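Local coordinates for protein nitrite transporter NirC (Salmonella enterica subsp. enterica serovar Typhimurium, PDB 4FC4) that forms a membrane channel of the formate/nitrite transporter family, carrying nitrite into and out of the cell across the cytoplasmic membrane, at residues Leu143-Thr147 with Gly221-Asn225. Numbering follows the deposited sequence.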
loop_
_atom_site.group_PDB
_atom_site.type_symbol
_atom_site.label_atom_id
_atom_site.label_comp_id
_atom_site.label_asym_id
_atom_site.label_seq_id
_atom_site.Cartn_x
_atom_site.Cartn_y
_atom_site.Cartn_z
ATOM N N LEU B 143 13.819 -25.394 17.682
ATOM C CA LEU B 143 13.681 -26.565 18.570
ATOM C C LEU B 143 12.211 -27.029 18.591
ATOM O O LEU B 143 11.946 -28.197 18.382
ATOM C CB LEU B 143 14.246 -26.284 19.979
ATOM C CG LEU B 143 13.938 -27.301 21.096
ATOM C CD1 LEU B 143 14.678 -28.618 20.898
ATOM C CD2 LEU B 143 14.219 -26.732 22.505
ATOM N N ALA B 144 11.267 -26.094 18.748
ATOM C CA ALA B 144 9.842 -26.463 18.746
ATOM C C ALA B 144 9.470 -27.144 17.411
ATOM O O ALA B 144 8.695 -28.118 17.385
ATOM C CB ALA B 144 8.910 -25.279 19.109
ATOM N N LYS B 145 10.072 -26.685 16.314
ATOM C CA LYS B 145 9.755 -27.274 15.005
ATOM C C LYS B 145 10.298 -28.691 14.926
ATOM O O LYS B 145 9.690 -29.527 14.258
ATOM C CB LYS B 145 10.278 -26.452 13.850
ATOM C CG LYS B 145 9.468 -25.199 13.522
ATOM C CD LYS B 145 10.325 -24.260 12.685
ATOM C CE LYS B 145 9.575 -23.047 12.177
ATOM N NZ LYS B 145 8.485 -23.463 11.288
ATOM N N THR B 146 11.402 -28.961 15.635
ATOM C CA THR B 146 12.065 -30.253 15.478
ATOM C C THR B 146 11.480 -31.369 16.314
ATOM O O THR B 146 11.639 -32.544 15.977
ATOM C CB THR B 146 13.579 -30.197 15.809
ATOM O OG1 THR B 146 13.763 -29.902 17.213
ATOM C CG2 THR B 146 14.296 -29.180 14.927
ATOM N N THR B 147 10.890 -31.020 17.458
ATOM C CA THR B 147 10.317 -32.048 18.363
ATOM C C THR B 147 8.805 -32.248 18.154
ATOM O O THR B 147 8.239 -33.107 18.794
ATOM C CB THR B 147 10.539 -31.720 19.852
ATOM O OG1 THR B 147 9.837 -30.512 20.146
ATOM C CG2 THR B 147 12.024 -31.522 20.153
ATOM N N GLY B 221 16.656 -34.232 14.929
ATOM C CA GLY B 221 15.526 -33.303 15.000
ATOM C C GLY B 221 15.282 -32.524 13.718
ATOM O O GLY B 221 14.121 -32.396 13.250
ATOM N N ILE B 222 16.363 -31.988 13.135
ATOM C CA ILE B 222 16.231 -31.229 11.884
ATOM C C ILE B 222 15.707 -32.128 10.749
ATOM O O ILE B 222 14.758 -31.775 10.068
ATOM C CB ILE B 222 17.522 -30.502 11.480
ATOM C CG1 ILE B 222 17.848 -29.407 12.503
ATOM C CG2 ILE B 222 17.349 -29.873 10.093
ATOM C CD1 ILE B 222 19.263 -28.862 12.434
ATOM N N GLY B 223 16.278 -33.321 10.601
ATOM C CA GLY B 223 15.854 -34.235 9.562
ATOM C C GLY B 223 14.418 -34.686 9.722
ATOM O O GLY B 223 13.685 -34.817 8.742
ATOM N N HIS B 224 14.026 -34.927 10.968
ATOM C CA HIS B 224 12.631 -35.221 11.337
ATOM C C HIS B 224 11.647 -34.191 10.814
ATOM O O HIS B 224 10.688 -34.551 10.139
ATOM C CB HIS B 224 12.486 -35.379 12.856
ATOM C CG HIS B 224 11.060 -35.596 13.292
ATOM N ND1 HIS B 224 10.435 -36.776 13.155
ATOM C CD2 HIS B 224 10.137 -34.744 13.833
ATOM C CE1 HIS B 224 9.179 -36.687 13.612
ATOM N NE2 HIS B 224 8.990 -35.451 14.014
ATOM N N ASN B 225 11.856 -32.913 11.128
ATOM C CA ASN B 225 10.980 -31.818 10.571
ATOM C C ASN B 225 10.992 -31.741 9.037
ATOM O O ASN B 225 9.937 -31.791 8.427
ATOM C CB ASN B 225 11.351 -30.457 11.136
ATOM C CG ASN B 225 10.521 -29.305 10.530
ATOM O OD1 ASN B 225 10.755 -28.890 9.388
ATOM N ND2 ASN B 225 9.554 -28.781 11.308
#
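N225 and H224 both hold CG opposite the backbone N (chi1 177° and 176°), and this carries the amide and the imidazole across to K145 and T146. The amide of N225 makes the hydrogen bond between the two segments. N225 ND2 lies 3.0 Å from K145 O and makes a fairly straight hydrogen bond. The oxygen lies close to the plane of the amide, but ND2 sits well above the plane of the K145 carbonyl, away from its lone pairs. N225 ND2 also packs on K145 CB at 3.5 Å. H224 reaches the next carbonyl: H224 CD2 is 3.4 Å from T146 O, which approaches the ring obliquely. Its NE2 hydrogen-bonds to A148 O.

T146 is buried and packs on bare backbone. T146 CB rests 3.4 Å from G221 O, and CG2 lies over the same peptide. With no side chain on G221, the CA atoms of T146 and G221 come within 4.6 Å. T146 OG1 turns back into its own helix and hydrogen-bonds to L143 O at 2.8 Å, on a lone pair.

The contact joins the C-terminal part of helix 137-147 to the start of helix 219-248. The short segments cross at 68°, and F205 of helix 198-209 packs on T146, I222 and N225. E196 takes a salt bridge from K145 NZ and a hydrogen bond from N225 ND2. N225 thus links the E196 carboxylate to a helix carbonyl, and the lysine charge probably helps to stabilise E196 as an anion.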